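Local coordinates for protein pectate lyase 1 (Juniperus ashei, PDB 1PXZ) that cleaves pectate weakly by calcium-dependent elimination, as a polysaccharide lyase of cedar pollen, and is a major allergen, at residues L237-W248 and T260-P271. Numbering follows the deposited sequence.
Sequences LVHVANNNYDPW and TILSEGNSFTAP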
ATOM      1  N   LEU A 237       6.328  -6.607 -11.716  1.00  7.22           N
ATOM      2  CA  LEU A 237       6.157  -5.350 -12.435  1.00  7.29           C
ATOM      3  C   LEU A 237       5.549  -4.299 -11.529  1.00 13.34           C
ATOM      4  O   LEU A 237       4.516  -4.591 -10.909  1.00 11.43           O
ATOM      5  CB  LEU A 237       5.200  -5.601 -13.609  1.00 13.85           C
ATOM      6  CG  LEU A 237       4.601  -4.455 -14.405  1.00 18.97           C
ATOM      7  CD1 LEU A 237       5.692  -3.650 -15.086  1.00 23.01           C
ATOM      8  CD2 LEU A 237       3.626  -4.995 -15.447  1.00 22.47           C
ATOM      9  N   VAL A 238       6.166  -3.121 -11.456  1.00 10.44           N
ATOM     10  CA  VAL A 238       5.548  -2.068 -10.652  1.00  8.05           C
ATOM     11  C   VAL A 238       5.443  -0.786 -11.476  1.00  7.87           C
ATOM     12  O   VAL A 238       6.469  -0.336 -11.988  1.00 10.89           O
ATOM     13  CB  VAL A 238       6.332  -1.726  -9.373  1.00 14.60           C
ATOM     14  CG1 VAL A 238       5.448  -0.833  -8.496  1.00  4.46           C
ATOM     15  CG2 VAL A 238       6.770  -2.958  -8.619  1.00 24.18           C
ATOM     16  N   HIS A 239       4.251  -0.234 -11.568  1.00  6.57           N
ATOM     17  CA  HIS A 239       4.027   1.064 -12.188  1.00 12.19           C
ATOM     18  C   HIS A 239       4.013   2.145 -11.104  1.00 10.56           C
ATOM     19  O   HIS A 239       3.114   2.150 -10.261  1.00  9.33           O
ATOM     20  CB  HIS A 239       2.728   1.056 -12.998  1.00  7.40           C
ATOM     21  CG  HIS A 239       2.454   2.300 -13.772  1.00  8.68           C
ATOM     22  ND1 HIS A 239       1.198   2.805 -13.982  1.00  8.01           N
ATOM     23  CD2 HIS A 239       3.339   3.144 -14.385  1.00  7.10           C
ATOM     24  CE1 HIS A 239       1.281   3.920 -14.695  1.00 12.69           C
ATOM     25  NE2 HIS A 239       2.570   4.145 -14.959  1.00  8.73           N
ATOM     26  N   VAL A 240       4.997   3.021 -11.117  1.00  6.43           N
ATOM     27  CA  VAL A 240       5.118   4.080 -10.099  1.00  5.63           C
ATOM     28  C   VAL A 240       4.735   5.409 -10.722  1.00 12.05           C
ATOM     29  O   VAL A 240       5.545   5.974 -11.459  1.00 11.58           O
ATOM     30  CB  VAL A 240       6.537   4.126  -9.516  1.00  5.82           C
ATOM     31  CG1 VAL A 240       6.650   5.155  -8.384  1.00 10.37           C
ATOM     32  CG2 VAL A 240       6.962   2.768  -8.961  1.00  6.83           C
ATOM     33  N   ALA A 241       3.515   5.907 -10.462  1.00  6.22           N
ATOM     34  CA  ALA A 241       2.995   7.025 -11.237  1.00  5.97           C
ATOM     35  C   ALA A 241       2.472   8.208 -10.438  1.00  9.51           C
ATOM     36  O   ALA A 241       1.653   8.005  -9.534  1.00  8.79           O
ATOM     37  CB  ALA A 241       1.826   6.499 -12.093  1.00  8.68           C
ATOM     38  N   ASN A 242       2.868   9.433 -10.750  1.00  7.43           N
ATOM     39  CA  ASN A 242       2.352  10.654 -10.140  1.00  5.64           C
ATOM     40  C   ASN A 242       2.404  10.615  -8.607  1.00  9.07           C
ATOM     41  O   ASN A 242       1.459  11.007  -7.915  1.00  8.89           O
ATOM     42  CB  ASN A 242       0.932  10.909 -10.617  1.00  7.83           C
ATOM     43  CG  ASN A 242       0.927  11.592 -11.975  1.00 16.22           C
ATOM     44  OD1 ASN A 242       1.908  12.172 -12.455  1.00 15.52           O
ATOM     45  ND2 ASN A 242      -0.232  11.519 -12.587  1.00  6.48           N
ATOM     46  N   ASN A 243       3.551  10.152  -8.099  1.00  7.68           N
ATOM     47  CA  ASN A 243       3.808  10.261  -6.662  1.00  8.77           C
ATOM     48  C   ASN A 243       4.728  11.445  -6.372  1.00 12.22           C
ATOM     49  O   ASN A 243       5.459  11.857  -7.268  1.00 10.20           O
ATOM     50  CB  ASN A 243       4.477   8.996  -6.142  1.00  9.29           C
ATOM     51  CG  ASN A 243       3.795   7.706  -6.551  1.00 13.70           C
ATOM     52  OD1 ASN A 243       4.129   7.038  -7.535  1.00 11.75           O
ATOM     53  ND2 ASN A 243       2.815   7.346  -5.731  1.00  4.50           N
ATOM     54  N   ASN A 244       4.722  11.962  -5.151  1.00  4.83           N
ATOM     55  CA  ASN A 244       5.556  13.110  -4.769  1.00  4.94           C
ATOM     56  C   ASN A 244       6.585  12.698  -3.739  1.00  9.04           C
ATOM     57  O   ASN A 244       6.226  12.134  -2.692  1.00 11.38           O
ATOM     58  CB  ASN A 244       4.634  14.207  -4.229  1.00  7.49           C
ATOM     59  CG  ASN A 244       5.262  15.576  -4.151  1.00 13.44           C
ATOM     60  OD1 ASN A 244       6.123  15.927  -4.960  1.00 15.42           O
ATOM     61  ND2 ASN A 244       4.856  16.390  -3.182  1.00 14.56           N
ATOM     62  N   TYR A 245       7.877  12.930  -3.974  1.00  4.47           N
ATOM     63  CA  TYR A 245       8.905  12.451  -3.073  1.00  4.99           C
ATOM     64  C   TYR A 245       9.656  13.622  -2.417  1.00 11.55           C
ATOM     65  O   TYR A 245      10.257  14.422  -3.129  1.00  9.66           O
ATOM     66  CB  TYR A 245       9.940  11.564  -3.776  1.00  9.06           C
ATOM     67  CG  TYR A 245       9.486  10.222  -4.297  1.00  5.88           C
ATOM     68  CD1 TYR A 245       8.728  10.189  -5.482  1.00  7.62           C
ATOM     69  CD2 TYR A 245       9.786   9.026  -3.667  1.00  5.85           C
ATOM     70  CE1 TYR A 245       8.302   8.974  -5.983  1.00  5.16           C
ATOM     71  CE2 TYR A 245       9.369   7.794  -4.166  1.00  6.02           C
ATOM     72  CZ  TYR A 245       8.619   7.806  -5.334  1.00  9.94           C
ATOM     73  OH  TYR A 245       8.170   6.611  -5.866  1.00  7.89           O
ATOM     74  N   ASP A 246       9.627  13.678  -1.095  1.00  8.07           N
ATOM     75  CA  ASP A 246      10.526  14.475  -0.275  1.00  8.32           C
ATOM     76  C   ASP A 246      11.904  13.825  -0.237  1.00  8.32           C
ATOM     77  O   ASP A 246      12.034  12.681  -0.641  1.00  8.95           O
ATOM     78  CB  ASP A 246      10.018  14.578   1.173  1.00  5.82           C
ATOM     79  CG  ASP A 246       8.783  15.442   1.289  1.00 10.12           C
ATOM     80  OD1 ASP A 246       8.794  16.578   0.741  1.00 11.85           O
ATOM     81  OD2 ASP A 246       7.786  15.017   1.930  1.00 13.71           O
ATOM     82  N   PRO A 247      12.943  14.517   0.220  1.00  9.00           N
ATOM     83  CA  PRO A 247      14.258  13.895   0.354  1.00 10.80           C
ATOM     84  C   PRO A 247      14.237  12.599   1.161  1.00 16.03           C
ATOM     85  O   PRO A 247      13.776  12.608   2.299  1.00 11.62           O
ATOM     86  CB  PRO A 247      15.079  14.980   1.082  1.00 14.52           C
ATOM     87  CG  PRO A 247      14.434  16.265   0.645  1.00 13.71           C
ATOM     88  CD  PRO A 247      12.948  15.957   0.557  1.00  9.66           C
ATOM     89  N   TRP A 248      14.754  11.542   0.543  1.00 11.23           N
ATOM     90  CA  TRP A 248      14.935  10.199   1.051  1.00  9.54           C
ATOM     91  C   TRP A 248      16.231  10.135   1.857  1.00 11.82           C
ATOM     92  O   TRP A 248      16.914  11.169   1.917  1.00 15.33           O
ATOM     93  CB  TRP A 248      15.012   9.162  -0.078  1.00 10.52           C
ATOM     94  CG  TRP A 248      15.922   9.561  -1.218  1.00 10.89           C
ATOM     95  CD1 TRP A 248      17.242   9.280  -1.369  1.00 12.02           C
ATOM     96  CD2 TRP A 248      15.535  10.325  -2.367  1.00  7.94           C
ATOM     97  NE1 TRP A 248      17.735   9.822  -2.551  1.00  7.60           N
ATOM     98  CE2 TRP A 248      16.690  10.464  -3.170  1.00  8.97           C
ATOM     99  CE3 TRP A 248      14.330  10.898  -2.785  1.00 10.01           C
ATOM    100  CZ2 TRP A 248      16.668  11.161  -4.377  1.00  7.11           C
ATOM    101  CZ3 TRP A 248      14.305  11.594  -3.993  1.00 12.36           C
ATOM    102  CH2 TRP A 248      15.475  11.708  -4.759  1.00 10.53           C
ATOM    103  N   THR A 260      10.653  -5.139 -13.184  1.00 10.96           N
ATOM    104  CA  THR A 260      10.314  -4.126 -14.164  1.00  8.78           C
ATOM    105  C   THR A 260       9.703  -2.946 -13.419  1.00 15.84           C
ATOM    106  O   THR A 260       8.675  -3.085 -12.768  1.00 12.13           O
ATOM    107  CB  THR A 260       9.333  -4.667 -15.233  1.00 12.70           C
ATOM    108  OG1 THR A 260      10.027  -5.751 -15.875  1.00 13.25           O
ATOM    109  CG2 THR A 260       8.996  -3.610 -16.270  1.00 11.74           C
ATOM    110  N   ILE A 261      10.348  -1.803 -13.520  1.00 10.13           N
ATOM    111  CA  ILE A 261       9.917  -0.597 -12.835  1.00  6.79           C
ATOM    112  C   ILE A 261       9.646   0.510 -13.838  1.00 12.19           C
ATOM    113  O   ILE A 261      10.552   0.968 -14.515  1.00 12.28           O
ATOM    114  CB  ILE A 261      10.967  -0.148 -11.785  1.00  8.31           C
ATOM    115  CG1 ILE A 261      11.225  -1.252 -10.767  1.00  8.74           C
ATOM    116  CG2 ILE A 261      10.512   1.173 -11.184  1.00  8.31           C
ATOM    117  CD1 ILE A 261      12.317  -1.000  -9.740  1.00 11.79           C
ATOM    118  N   LEU A 262       8.384   0.915 -13.913  1.00  9.79           N
ATOM    119  CA  LEU A 262       7.913   1.954 -14.801  1.00  3.67           C
ATOM    120  C   LEU A 262       7.567   3.196 -13.992  1.00  7.69           C
ATOM    121  O   LEU A 262       6.480   3.326 -13.436  1.00  8.90           O
ATOM    122  CB  LEU A 262       6.739   1.457 -15.647  1.00  6.98           C
ATOM    123  CG  LEU A 262       7.004   0.100 -16.343  1.00  9.83           C
ATOM    124  CD1 LEU A 262       5.828  -0.267 -17.237  1.00 11.47           C
ATOM    125  CD2 LEU A 262       8.301   0.130 -17.145  1.00 12.60           C
ATOM    126  N   SER A 263       8.557   4.098 -13.944  1.00  6.95           N
ATOM    127  CA  SER A 263       8.407   5.367 -13.247  1.00  9.78           C
ATOM    128  C   SER A 263       7.861   6.419 -14.207  1.00 11.03           C
ATOM    129  O   SER A 263       8.489   6.681 -15.228  1.00 11.29           O
ATOM    130  CB  SER A 263       9.756   5.803 -12.667  1.00  8.82           C
ATOM    131  OG  SER A 263       9.667   7.132 -12.163  1.00 10.03           O
ATOM    132  N   GLU A 264       6.697   6.994 -13.906  1.00  6.12           N
ATOM    133  CA  GLU A 264       6.084   7.972 -14.803  1.00  5.50           C
ATOM    134  C   GLU A 264       5.468   9.131 -14.055  1.00 10.69           C
ATOM    135  O   GLU A 264       4.632   8.907 -13.165  1.00 10.76           O
ATOM    136  CB  GLU A 264       5.019   7.210 -15.604  1.00 11.27           C
ATOM    137  CG  GLU A 264       4.292   8.021 -16.655  1.00 16.23           C
ATOM    138  CD  GLU A 264       3.374   7.182 -17.528  1.00 21.32           C
ATOM    139  OE1 GLU A 264       3.120   5.994 -17.212  1.00 14.03           O
ATOM    140  OE2 GLU A 264       2.907   7.761 -18.541  1.00 17.83           O
ATOM    141  N   GLY A 265       5.857  10.358 -14.366  1.00  6.50           N
ATOM    142  CA  GLY A 265       5.212  11.518 -13.782  1.00  7.34           C
ATOM    143  C   GLY A 265       5.428  11.671 -12.292  1.00 10.75           C
ATOM    144  O   GLY A 265       4.603  12.311 -11.607  1.00 10.91           O
ATOM    145  N   ASN A 266       6.507  11.146 -11.738  1.00  7.10           N
ATOM    146  CA  ASN A 266       6.843  11.358 -10.326  1.00  6.65           C
ATOM    147  C   ASN A 266       7.591  12.667 -10.133  1.00 16.02           C
ATOM    148  O   ASN A 266       8.167  13.174 -11.103  1.00 10.34           O
ATOM    149  CB  ASN A 266       7.696  10.183  -9.833  1.00  6.89           C
ATOM    150  CG  ASN A 266       6.896   8.891  -9.895  1.00  7.48           C
ATOM    151  OD1 ASN A 266       5.871   8.798  -9.208  1.00  9.18           O
ATOM    152  ND2 ASN A 266       7.344   7.929 -10.683  1.00  4.86           N
ATOM    153  N   SER A 267       7.609  13.205  -8.919  1.00  7.57           N
ATOM    154  CA  SER A 267       8.437  14.385  -8.648  1.00  7.77           C
ATOM    155  C   SER A 267       9.406  14.012  -7.526  1.00 18.39           C
ATOM    156  O   SER A 267       8.989  13.595  -6.438  1.00  8.91           O
ATOM    157  CB  SER A 267       7.584  15.586  -8.281  1.00 11.24           C
ATOM    158  OG  SER A 267       8.392  16.688  -7.859  1.00 11.89           O
ATOM    159  N   PHE A 268      10.705  14.122  -7.803  1.00  9.56           N
ATOM    160  CA  PHE A 268      11.716  13.656  -6.865  1.00  6.91           C
ATOM    161  C   PHE A 268      12.544  14.848  -6.388  1.00 13.80           C
ATOM    162  O   PHE A 268      13.165  15.503  -7.233  1.00 11.34           O
ATOM    163  CB  PHE A 268      12.629  12.622  -7.515  1.00 11.98           C
ATOM    164  CG  PHE A 268      12.031  11.368  -8.122  1.00  9.62           C
ATOM    165  CD1 PHE A 268      11.624  10.303  -7.322  1.00  7.73           C
ATOM    166  CD2 PHE A 268      11.877  11.252  -9.504  1.00  8.34           C
ATOM    167  CE1 PHE A 268      11.088   9.166  -7.918  1.00  7.84           C
ATOM    168  CE2 PHE A 268      11.349  10.116 -10.097  1.00  8.93           C
ATOM    169  CZ  PHE A 268      10.959   9.047  -9.297  1.00  8.20           C
ATOM    170  N   THR A 269      12.552  15.117  -5.093  1.00 13.76           N
ATOM    171  CA  THR A 269      13.410  16.163  -4.515  1.00  7.88           C
ATOM    172  C   THR A 269      14.546  15.503  -3.760  1.00  8.02           C
ATOM    173  O   THR A 269      14.340  14.846  -2.733  1.00 13.09           O
ATOM    174  CB  THR A 269      12.587  17.096  -3.607  1.00  8.34           C
ATOM    175  OG1 THR A 269      11.581  17.731  -4.401  1.00 12.21           O
ATOM    176  CG2 THR A 269      13.488  18.173  -3.014  1.00 15.03           C
ATOM    177  N   ALA A 270      15.784  15.594  -4.230  1.00  8.97           N
ATOM    178  CA  ALA A 270      16.933  14.921  -3.631  1.00 13.46           C
ATOM    179  C   ALA A 270      17.403  15.580  -2.334  1.00  5.67           C
ATOM    180  O   ALA A 270      17.204  16.781  -2.141  1.00 10.39           O
ATOM    181  CB  ALA A 270      18.148  14.870  -4.578  1.00 10.82           C
ATOM    182  N   PRO A 271      18.018  14.788  -1.454  1.00  7.24           N
ATOM    183  CA  PRO A 271      18.678  15.372  -0.276  1.00 11.07           C
ATOM    184  C   PRO A 271      19.880  16.187  -0.752  1.00 15.46           C
ATOM    185  O   PRO A 271      20.193  16.182  -1.946  1.00 12.10           O
ATOM    186  CB  PRO A 271      19.193  14.197   0.532  1.00 16.18           C
ATOM    187  CG  PRO A 271      18.770  12.972  -0.174  1.00 15.53           C
ATOM    188  CD  PRO A 271      18.137  13.334  -1.491  1.00  7.30           C
TER
HETATM  189  O   HOH W   1       9.288  16.383  -5.048  1.00 20.83           O
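Asn266 ties the two chains together at their bend, using both ends of its amide. Its ND2 gives one hydrogen to Val240 O at 2.8 Å, approaching from above the carbonyl plane, and the other to Ser263 OG, which is also bonded to Asp301, while its OD1 takes the N-H of Asn243 at 2.9 Å. Having CG anti to the carbonyl carbon (chi1 -64°) carries the amide to where both ends find these partners. Val240 O thus accepts twice, since Glu264 N also reaches it.

On the other face of the strands, NE2 of His239 donates to Glu264 OE1 (3.0 Å), the ring and carboxylate planes 56° apart. The oxygen is met on its anti side and is also bonded to Thr318, and Arg300 forms a salt bridge with OE2; at the far side of the ring, ND1 is bonded to Tyr321.

Parallel backbone bonds join 237-241 to 260-264, from Val238 N to Thr260 O through Asn242 N to Glu264 O. Past the bend they resume with Ser267 N to Asn243 O, then Tyr245 N to Ser267 O and Thr269 N to Tyr245 O. A water lies beside 244-245 and 267-269, bonded to the hydroxyls of Ser267 and Thr269.

Inside, Tyr245 and Phe268 run alongside each other in the same direction, with ring planes 34° apart; Phe268 CE1 sits over the tyrosine face, 3.4 Å from Tyr245 CE1. The Tyr245 ring is itself stacked on Phe222, extending the aromatic row to the preceding coil. Further along, Pro271 CD packs over the five-membered ring of Trp248, 3.8 Å from its centroid, a CH-pi contact.

Successive coils with matching strands and bends, an asparagine at equivalent turn positions (Asn243 and Asn266) and aromatic residues lined up in the interior are the marks of the right-handed parallel beta-helix of pectate lyases.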